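Tryptophan halogenase (Shewanella frigidimarina, PDB 2PYX) probably acts as an FAD-dependent halogenase of the tryptophan halogenase family, related to flavin monooxygenases, although its true substrate is not established. Local coordinates at residues Lys89-Ile95 with Asp107-Phe113; Ser143-Leu147 with Gln165-Gly169; Gly151-Ile157 with Leu508-Leu514. One frame throughout, in Å; residues are numbered along the deposited sequence. Where two conformers were deposited one is given.

Interaction 1 of 3, residues Lys89-Ile95 with Asp107-Phe113; sequences KQGSRFI and DSYLHPF
Strands 91-95 and 108-112 run antiparallel, 4.7 Å apart at closest approach with N-to-C directions at 162°, and Ser-92/His-111 and Phe-94/Tyr-109 are hydrogen-bonded pairs; Phe-113 N to Gln-90 O (2.9 Å) carries the pairing one step further. Phe-94 and Tyr-109 leave the sheet on the same face. With Tyr-109 CG set between its backbone N and carbonyl carbon (chi1 80°), the phenol comes obliquely alongside Phe-94, its CE2 3.3 Å from Phe-94 CB; the rings are near parallel but displaced. At the edge of the Phe-94 ring lies His-111 CB, 3.9 Å from Phe-94 CE2. On the opposite face, in one of two modelled Arg-93 conformers, Leu-110 CD1 covers one side of the guanidinium, whose NH1 bonds Gln-145 OE1. Gly-91 CA lies over the Phe-113 ring, 4.0 Å from its centroid and 5° off the normal, a CH-pi contact; a CB on Gly-91 would clash with His-111 O. The extended Lys-89 chain crosses that ring at about a right angle, Lys-89 CE 3.6 Å from Phe-113 CZ. His-111 ND1 bonds Glu-361, a predicted tryptophan-binding residue, and Lys-89 is the predicted catalytic lysine, so this antiparallel pair forms part of the presumed halogenase active site.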
loop_
_atom_site.group_PDB
_atom_site.type_symbol
_atom_site.label_atom_id
_atom_site.label_comp_id
_atom_site.label_asym_id
_atom_site.label_seq_id
_atom_site.Cartn_x
_atom_site.Cartn_y
_atom_site.Cartn_z
ATOM N N LYS A 89 8.301 6.076 6.206
ATOM C CA LYS A 89 8.214 6.176 4.744
ATOM C C LYS A 89 7.400 7.423 4.391
ATOM O O LYS A 89 6.270 7.558 4.834
ATOM C CB LYS A 89 7.514 4.937 4.191
ATOM C CG LYS A 89 7.193 4.996 2.714
ATOM C CD LYS A 89 6.374 3.803 2.267
ATOM C CE LYS A 89 5.897 3.987 0.854
ATOM N NZ LYS A 89 4.884 2.935 0.542
ATOM N N GLN A 90 7.953 8.308 3.576
ATOM C CA GLN A 90 7.313 9.563 3.178
ATOM C C GLN A 90 6.833 9.627 1.737
ATOM O O GLN A 90 6.387 10.679 1.267
ATOM C CB GLN A 90 8.250 10.740 3.489
ATOM C CG GLN A 90 8.398 10.934 4.977
ATOM C CD GLN A 90 9.236 12.140 5.290
ATOM O OE1 GLN A 90 8.803 13.283 5.103
ATOM N NE2 GLN A 90 10.460 11.890 5.738
ATOM N N GLY A 91 6.919 8.482 1.050
ATOM C CA GLY A 91 6.452 8.339 -0.331
ATOM C C GLY A 91 7.337 7.384 -1.101
ATOM O O GLY A 91 8.004 6.531 -0.510
ATOM N N SER A 92 7.260 7.486 -2.426
ATOM C CA SER A 92 8.044 6.685 -3.364
ATOM C C SER A 92 8.817 7.606 -4.284
ATOM O O SER A 92 8.258 8.545 -4.851
ATOM C CB SER A 92 7.154 5.804 -4.233
ATOM O OG SER A 92 6.464 4.819 -3.479
ATOM N N ARG A 93 10.118 7.330 -4.399
ATOM C CA ARG A 93 10.953 8.042 -5.343
ATOM C C ARG A 93 11.248 7.140 -6.521
ATOM O O ARG A 93 11.731 6.016 -6.355
ATOM C CB ARG A 93 12.261 8.509 -4.739
ATOM C CG ARG A 93 13.033 9.455 -5.671
ATOM C CD ARG A 93 14.291 9.962 -5.032
ATOM N NE ARG A 93 14.032 10.639 -3.768
ATOM C CZ ARG A 93 13.534 11.868 -3.657
ATOM N NH1 ARG A 93 13.235 12.560 -4.737
ATOM N NH2 ARG A 93 13.330 12.402 -2.460
ATOM N N PHE A 94 10.933 7.659 -7.696
ATOM C CA PHE A 94 11.011 6.931 -8.970
ATOM C C PHE A 94 12.251 7.419 -9.731
ATOM O O PHE A 94 12.338 8.603 -10.068
ATOM C CB PHE A 94 9.727 7.148 -9.754
ATOM C CG PHE A 94 8.557 6.514 -9.084
ATOM C CD1 PHE A 94 8.342 5.143 -9.175
ATOM C CD2 PHE A 94 7.690 7.256 -8.284
ATOM C CE1 PHE A 94 7.288 4.545 -8.501
ATOM C CE2 PHE A 94 6.630 6.642 -7.609
ATOM C CZ PHE A 94 6.423 5.296 -7.748
ATOM N N ILE A 95 13.168 6.488 -9.999
ATOM C CA ILE A 95 14.464 6.782 -10.575
ATOM C C ILE A 95 14.513 6.096 -11.934
ATOM O O ILE A 95 14.237 4.908 -12.019
ATOM C CB ILE A 95 15.564 6.294 -9.626
ATOM C CG1 ILE A 95 15.363 6.952 -8.243
ATOM C CG2 ILE A 95 16.930 6.594 -10.198
ATOM C CD1 ILE A 95 16.173 6.326 -7.158
ATOM N N ASP A 107 17.481 11.584 -13.593
ATOM C CA ASP A 107 16.072 11.226 -13.859
ATOM C C ASP A 107 15.469 10.628 -12.584
ATOM O O ASP A 107 15.599 9.449 -12.270
ATOM C CB ASP A 107 15.993 10.243 -15.022
ATOM C CG ASP A 107 14.579 9.769 -15.305
ATOM O OD1 ASP A 107 13.628 10.341 -14.749
ATOM O OD2 ASP A 107 14.428 8.866 -16.114
ATOM N N SER A 108 14.797 11.505 -11.848
ATOM C CA SER A 108 14.203 11.127 -10.584
ATOM C C SER A 108 13.097 12.098 -10.252
ATOM O O SER A 108 13.194 13.317 -10.486
ATOM C CB SER A 108 15.286 11.201 -9.537
ATOM O OG SER A 108 14.821 10.864 -8.267
ATOM N N TYR A 109 12.025 11.538 -9.708
ATOM C CA TYR A 109 10.972 12.386 -9.159
ATOM C C TYR A 109 10.353 11.713 -7.929
ATOM O O TYR A 109 10.499 10.509 -7.721
ATOM C CB TYR A 109 9.917 12.709 -10.216
ATOM C CG TYR A 109 8.920 11.594 -10.431
ATOM C CD1 TYR A 109 7.773 11.501 -9.659
ATOM C CD2 TYR A 109 9.146 10.583 -11.364
ATOM C CE1 TYR A 109 6.847 10.489 -9.860
ATOM C CE2 TYR A 109 8.232 9.529 -11.551
ATOM C CZ TYR A 109 7.087 9.480 -10.771
ATOM O OH TYR A 109 6.182 8.438 -10.956
ATOM N N LEU A 110 9.679 12.528 -7.119
ATOM C CA LEU A 110 9.035 12.062 -5.898
ATOM C C LEU A 110 7.523 12.065 -5.998
ATOM O O LEU A 110 6.938 13.013 -6.512
ATOM C CB LEU A 110 9.423 12.942 -4.688
ATOM C CG LEU A 110 8.918 12.419 -3.334
ATOM C CD1 LEU A 110 9.485 11.059 -2.913
ATOM C CD2 LEU A 110 9.153 13.486 -2.254
ATOM N N HIS A 111 6.919 10.983 -5.504
ATOM C CA HIS A 111 5.504 10.922 -5.221
ATOM C C HIS A 111 5.401 10.944 -3.711
ATOM O O HIS A 111 5.544 9.916 -3.064
ATOM C CB HIS A 111 4.832 9.681 -5.845
ATOM C CG HIS A 111 3.403 9.490 -5.431
ATOM N ND1 HIS A 111 2.733 8.297 -5.599
ATOM C CD2 HIS A 111 2.538 10.316 -4.794
ATOM C CE1 HIS A 111 1.506 8.411 -5.122
ATOM N NE2 HIS A 111 1.365 9.622 -4.615
ATOM N N PRO A 112 5.193 12.153 -3.137
ATOM C CA PRO A 112 5.184 12.281 -1.677
ATOM C C PRO A 112 3.836 11.880 -1.086
ATOM O O PRO A 112 2.819 11.899 -1.796
ATOM C CB PRO A 112 5.403 13.761 -1.455
ATOM C CG PRO A 112 4.949 14.401 -2.614
ATOM C CD PRO A 112 4.951 13.443 -3.790
ATOM N N PHE A 113 3.810 11.533 0.201
ATOM C CA PHE A 113 2.558 11.334 0.918
ATOM C C PHE A 113 1.850 12.663 1.300
ATOM O O PHE A 113 0.601 12.693 1.436
ATOM C CB PHE A 113 2.735 10.471 2.171
ATOM C CG PHE A 113 2.933 9.006 1.900
ATOM C CD1 PHE A 113 2.263 8.388 0.848
ATOM C CD2 PHE A 113 3.697 8.227 2.759
ATOM C CE1 PHE A 113 2.435 7.042 0.619
ATOM C CE2 PHE A 113 3.870 6.880 2.554
ATOM C CZ PHE A 113 3.194 6.287 1.471
HETATM O O HOH W 1 12.118 8.655 -12.991
#

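Interaction 2 of 3, residues Ser143-Leu147 with Gln165-Gly169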
loop_
_atom_site.group_PDB
_atom_site.type_symbol
_atom_site.label_atom_id
_atom_site.label_comp_id
_atom_site.label_asym_id
_atom_site.label_seq_id
_atom_site.Cartn_x
_atom_site.Cartn_y
_atom_site.Cartn_z
ATOM N N SER A 143 6.899 20.222 0.832
ATOM C CA SER A 143 8.241 20.327 1.416
ATOM C C SER A 143 8.991 19.004 1.357
ATOM O O SER A 143 10.208 18.960 1.483
ATOM C CB SER A 143 8.177 20.840 2.868
ATOM O OG SER A 143 7.475 19.942 3.703
ATOM N N GLN A 144 8.284 17.897 1.124
ATOM C CA GLN A 144 8.920 16.578 1.211
ATOM C C GLN A 144 9.948 16.280 0.156
ATOM O O GLN A 144 10.833 15.449 0.356
ATOM C CB GLN A 144 7.853 15.475 1.170
ATOM C CG GLN A 144 7.314 15.209 2.512
ATOM C CD GLN A 144 6.246 14.128 2.576
ATOM O OE1 GLN A 144 5.447 14.010 1.671
ATOM N NE2 GLN A 144 6.193 13.396 3.701
ATOM N N GLN A 145 9.845 16.901 -1.009
ATOM C CA GLN A 145 10.845 16.640 -2.049
ATOM C C GLN A 145 12.215 17.024 -1.516
ATOM O O GLN A 145 13.121 16.192 -1.454
ATOM C CB GLN A 145 10.534 17.364 -3.359
ATOM C CG GLN A 145 11.577 17.258 -4.477
ATOM C CD GLN A 145 11.924 15.805 -4.860
ATOM O OE1 GLN A 145 12.193 14.963 -3.994
ATOM N NE2 GLN A 145 11.910 15.515 -6.144
ATOM N N VAL A 146 12.321 18.263 -1.047
ATOM C CA VAL A 146 13.567 18.778 -0.500
ATOM C C VAL A 146 13.983 18.018 0.765
ATOM O O VAL A 146 15.140 17.645 0.893
ATOM C CB VAL A 146 13.460 20.307 -0.237
ATOM C CG1 VAL A 146 14.651 20.783 0.559
ATOM C CG2 VAL A 146 13.344 21.061 -1.565
ATOM N N LEU A 147 13.041 17.758 1.674
ATOM C CA LEU A 147 13.374 17.152 2.945
ATOM C C LEU A 147 13.820 15.695 2.798
ATOM O O LEU A 147 14.754 15.250 3.440
ATOM C CB LEU A 147 12.200 17.287 3.911
ATOM C CG LEU A 147 11.783 18.745 4.185
ATOM C CD1 LEU A 147 10.463 18.856 4.927
ATOM C CD2 LEU A 147 12.847 19.478 4.965
ATOM N N GLN A 165 4.986 16.221 11.271
ATOM C CA GLN A 165 5.255 17.468 10.586
ATOM C C GLN A 165 4.957 17.347 9.100
ATOM O O GLN A 165 4.389 18.247 8.502
ATOM C CB GLN A 165 6.663 17.930 10.913
ATOM C CG GLN A 165 6.703 18.407 12.379
ATOM C CD GLN A 165 8.092 18.559 12.923
ATOM O OE1 GLN A 165 8.662 19.650 12.910
ATOM N NE2 GLN A 165 8.656 17.476 13.403
ATOM N N ASN A 166 5.287 16.200 8.520
ATOM C CA ASN A 166 4.849 15.854 7.164
ATOM C C ASN A 166 4.281 14.427 7.201
ATOM O O ASN A 166 4.783 13.594 7.944
ATOM C CB ASN A 166 5.989 15.906 6.155
ATOM C CG ASN A 166 6.251 17.296 5.633
ATOM O OD1 ASN A 166 5.333 18.021 5.278
ATOM N ND2 ASN A 166 7.521 17.645 5.518
ATOM N N ASN A 167 3.237 14.157 6.428
ATOM C CA ASN A 167 2.536 12.859 6.523
ATOM C C ASN A 167 3.461 11.711 6.170
ATOM O O ASN A 167 4.328 11.828 5.289
ATOM C CB ASN A 167 1.297 12.822 5.615
ATOM C CG ASN A 167 0.209 11.850 6.096
ATOM O OD1 ASN A 167 0.368 11.188 7.114
ATOM N ND2 ASN A 167 -0.910 11.809 5.383
ATOM N N TYR A 168 3.245 10.596 6.846
ATOM C CA TYR A 168 4.106 9.446 6.717
ATOM C C TYR A 168 3.361 8.155 6.941
ATOM O O TYR A 168 2.343 8.120 7.621
ATOM C CB TYR A 168 5.297 9.520 7.679
ATOM C CG TYR A 168 4.989 9.363 9.149
ATOM C CD1 TYR A 168 4.650 10.473 9.938
ATOM C CD2 TYR A 168 5.070 8.132 9.782
ATOM C CE1 TYR A 168 4.378 10.340 11.274
ATOM C CE2 TYR A 168 4.802 7.992 11.118
ATOM C CZ TYR A 168 4.436 9.092 11.873
ATOM O OH TYR A 168 4.181 8.940 13.229
ATOM N N GLY A 169 3.875 7.113 6.283
ATOM C CA GLY A 169 3.607 5.720 6.642
ATOM C C GLY A 169 4.917 5.071 7.075
ATOM O O GLY A 169 5.835 5.738 7.559
HETATM O O HOH W 2 5.041 18.673 2.505
#
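Ser-143 and the N-terminal part of helix 144-149 meet the loop that leads into strand 169-172, and the contact is made by side-chain amides rather than by paired backbones: the nearest CA atoms, those of Gln-144 and Asn-166, are 7.2 Å apart. Asn-166 reaches toward the helix with its carboxamide. Its ND2 donates to Ser-143 OG at 2.9 Å, with an N-H...O angle of 149° and the hydroxyl slightly tilted from the amide plane. Ser-143 can offer that oxygen because chi1 of 63° places OG between the backbone N and the carbonyl carbon. The other end of the same amide, OD1, accepts from a water that also takes the Ser-143 N-H, and from Arg-500 on helix 484-507. Both ends of the amide are therefore held, which should fix its rotation. Leu-147 crosses Asn-166 at about a right angle, its CD1 coming to 3.2 Å from Asn-166 ND2.

Gln-144 and Asn-166 lie alongside each other, running in opposing directions, the two amide planes 48° apart. The Gln-144 chain is extended beyond CG and ends with NE2 2.9 Å from Asn-167 O, a bond lying in the carbonyl plane, while NE2 also passes 3.5 Å from Asn-166 CB. That nitrogen donates to Gln-90 OE1 as well, and Gln-144 OE1 accepts from Ser-114 N. A leucine in place of Gln-144 would probably leave Asn-167 O and Gln-90 OE1 without this donor and Ser-114 N without its acceptor. The interface is small, 175 Å² in all, its buried amides satisfied partly across the contact and partly by Gln-90, Ser-114, Arg-500 and a water: a helix joined to a loop by an amide network, lying about 9 Å, side chain to side chain, from the predicted catalytic Lys-89.

Interaction 3 of 3, residues Gly151-Ile157 with Leu508-Leu514; sequences GLAPKSI and LPTNREL
Backbone bonds tie Gly-151 to Ala-153 to the loop ahead of helix 511-520. Ala-153 N donates to Pro-509 O at 2.8 Å, nearly straight at the hydrogen (164°), and the weak bond from Asn-511 N to Gly-151 O measures 3.3 Å. Between them Leu-152 and Thr-510 form a single bridge with their CA atoms 4.2 Å apart, and Thr-510 CA also makes a C-H...O approach to Gly-151 O.

Two helix-end motifs meet at this point. Gly-151 closes the preceding helix in a Schellman motif, its positive phi (70°) favouring glycine, while Thr-510 is the N-cap of the next one. Glu-513 N donates to Thr-510 OG1, and Thr-510 N returns a bond to Glu-513 OE2 at 2.8 Å; this reciprocal pair is a capping box. The same short bridge thus places the end of one helix beside the start of another that is more than 350 residues later in the sequence.

Apolar contacts add to an interface of 560 Å² in all. Leu-514 does much of this work. With its CG anti to the backbone N (chi1 176°), the side chain swings toward the loop and splits its methyls: CD2 lies 3.5 Å from Ala-153 CB, and CD1 lies 3.9 Å from Ile-157 CB. Leu-508, from the same segment, places CD1 against Ala-153 O and CD2 near the Lys-155 carbonyl. The Pro-509 ring covers that carbonyl too, CD being 3.5 Å from Lys-155 O, a buried oxygen for which the model offers no hydrogen-bond partner.

Among the polar side chains, Asn-511 turns OD1 toward Ala-153 CA and gives its ND2 to Ile-270 O and Ser-272 OG. Lys-155 leaves the backbone away from 508-514, though its CG still touches Leu-514 CD2, and its NZ reaches Tyr-168 OH and a salt bridge with Glu-77.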
loop_
_atom_site.group_PDB
_atom_site.type_symbol
_atom_site.label_atom_id
_atom_site.label_comp_id
_atom_site.label_asym_id
_atom_site.label_seq_id
_atom_site.Cartn_x
_atom_site.Cartn_y
_atom_site.Cartn_z
ATOM N N GLY A 151 17.423 13.285 3.426
ATOM C CA GLY A 151 17.351 12.149 4.321
ATOM C C GLY A 151 16.680 12.432 5.645
ATOM O O GLY A 151 16.938 11.728 6.641
ATOM N N LEU A 152 15.783 13.403 5.657
ATOM C CA LEU A 152 15.163 13.792 6.902
ATOM C C LEU A 152 13.849 13.065 7.218
ATOM O O LEU A 152 13.140 12.597 6.306
ATOM C CB LEU A 152 14.949 15.290 6.940
ATOM C CG LEU A 152 16.182 16.179 6.652
ATOM C CD1 LEU A 152 15.793 17.636 6.648
ATOM C CD2 LEU A 152 17.254 15.905 7.707
ATOM N N ALA A 153 13.537 13.012 8.504
ATOM C CA ALA A 153 12.370 12.317 9.003
ATOM C C ALA A 153 11.091 13.169 8.820
ATOM O O ALA A 153 11.167 14.334 8.438
ATOM C CB ALA A 153 12.571 11.975 10.437
ATOM N N PRO A 154 9.904 12.571 9.046
ATOM C CA PRO A 154 8.642 13.330 8.962
ATOM C C PRO A 154 8.186 14.008 10.257
ATOM O O PRO A 154 7.127 14.630 10.293
ATOM C CB PRO A 154 7.613 12.229 8.640
ATOM C CG PRO A 154 8.176 11.026 9.286
ATOM C CD PRO A 154 9.654 11.136 9.261
ATOM N N LYS A 155 8.977 13.840 11.313
ATOM C CA LYS A 155 8.606 14.347 12.632
ATOM C C LYS A 155 9.861 14.434 13.496
ATOM O O LYS A 155 10.905 13.978 13.103
ATOM C CB LYS A 155 7.539 13.435 13.283
ATOM C CG LYS A 155 8.037 12.012 13.582
ATOM C CD LYS A 155 6.910 11.062 13.937
ATOM C CE LYS A 155 6.191 11.426 15.225
ATOM N NZ LYS A 155 5.045 10.476 15.557
ATOM N N SER A 156 9.714 15.033 14.678
ATOM C CA SER A 156 10.797 15.196 15.643
ATOM C C SER A 156 10.553 14.277 16.828
ATOM O O SER A 156 9.446 13.761 16.991
ATOM C CB SER A 156 10.813 16.641 16.140
ATOM O OG SER A 156 9.597 16.953 16.806
ATOM N N ILE A 157 11.566 14.099 17.676
ATOM C CA ILE A 157 11.431 13.219 18.859
ATOM C C ILE A 157 10.383 13.755 19.859
ATOM O O ILE A 157 9.783 12.983 20.638
ATOM C CB ILE A 157 12.826 12.946 19.493
ATOM C CG1 ILE A 157 12.773 11.827 20.536
ATOM C CG2 ILE A 157 13.426 14.245 20.098
ATOM C CD1 ILE A 157 12.089 10.561 20.083
ATOM N N LEU A 508 14.421 19.316 11.248
ATOM C CA LEU A 508 14.107 17.883 11.324
ATOM C C LEU A 508 15.359 17.019 11.403
ATOM O O LEU A 508 16.414 17.369 10.856
ATOM C CB LEU A 508 13.269 17.451 10.104
ATOM C CG LEU A 508 11.811 17.907 10.047
ATOM C CD1 LEU A 508 11.235 17.738 8.634
ATOM C CD2 LEU A 508 10.951 17.188 11.065
ATOM N N PRO A 509 15.264 15.884 12.123
ATOM C CA PRO A 509 16.369 14.959 12.226
ATOM C C PRO A 509 16.467 14.059 11.002
ATOM O O PRO A 509 15.469 13.890 10.266
ATOM C CB PRO A 509 15.976 14.103 13.414
ATOM C CG PRO A 509 14.463 14.071 13.375
ATOM C CD PRO A 509 14.079 15.428 12.887
ATOM N N THR A 510 17.619 13.447 10.815
ATOM C CA THR A 510 17.717 12.334 9.877
ATOM C C THR A 510 16.951 11.133 10.433
ATOM O O THR A 510 16.659 11.029 11.628
ATOM C CB THR A 510 19.147 11.896 9.626
ATOM O OG1 THR A 510 19.703 11.363 10.833
ATOM C CG2 THR A 510 19.987 13.029 9.103
ATOM N N ASN A 511 16.625 10.190 9.553
ATOM C CA ASN A 511 15.899 9.036 9.999
ATOM C C ASN A 511 16.632 8.261 11.064
ATOM O O ASN A 511 16.029 7.927 12.062
ATOM C CB ASN A 511 15.583 8.128 8.825
ATOM C CG ASN A 511 14.643 8.789 7.846
ATOM O OD1 ASN A 511 13.533 9.176 8.218
ATOM N ND2 ASN A 511 15.082 8.927 6.608
ATOM N N ARG A 512 17.921 7.988 10.861
ATOM C CA ARG A 512 18.667 7.203 11.842
ATOM C C ARG A 512 18.798 7.963 13.171
ATOM O O ARG A 512 18.605 7.369 14.227
ATOM C CB ARG A 512 20.043 6.748 11.337
ATOM C CG ARG A 512 20.580 5.632 12.245
ATOM C CD ARG A 512 21.773 4.914 11.690
ATOM N NE ARG A 512 21.539 4.103 10.496
ATOM C CZ ARG A 512 21.010 2.880 10.474
ATOM N NH1 ARG A 512 20.503 2.315 11.562
ATOM N NH2 ARG A 512 20.919 2.239 9.317
ATOM N N GLU A 513 19.101 9.252 13.129
ATOM C CA GLU A 513 19.225 9.984 14.399
ATOM C C GLU A 513 17.906 9.967 15.194
ATOM O O GLU A 513 17.922 9.804 16.416
ATOM C CB GLU A 513 19.861 11.373 14.205
ATOM C CG GLU A 513 19.012 12.591 14.212
ATOM C CD GLU A 513 19.803 13.825 13.784
ATOM O OE1 GLU A 513 20.780 14.215 14.491
ATOM O OE2 GLU A 513 19.449 14.428 12.751
ATOM N N LEU A 514 16.769 10.037 14.488
ATOM C CA LEU A 514 15.461 9.978 15.124
ATOM C C LEU A 514 15.181 8.579 15.681
ATOM O O LEU A 514 14.795 8.436 16.843
ATOM C CB LEU A 514 14.355 10.428 14.145
ATOM C CG LEU A 514 12.941 10.317 14.680
ATOM C CD1 LEU A 514 12.801 11.095 16.021
ATOM C CD2 LEU A 514 11.887 10.787 13.665
#

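In the fold
The contacts lie next to one another in space, their centres about 11 Å (1 to 2), 10 Å (2 to 3) and 17 Å (1 to 3) apart. Interaction 1 closes first along the sequence; interactions 2 and 3 then alternate, since 151-157 falls between the two segments of interaction 2. Helix 144-149 leads from one to the other. Strand 87-95 pairs with both 108-112 and 169-172, with Lys-89 N 2.8 Å from Gly-169 O. A probable hydrogen bond from Gln-165 N to Pro-154 O joins interactions 2 and 3. This continuous path connects the C-terminal helix 511-520 to strands bearing the predicted active-site lysine.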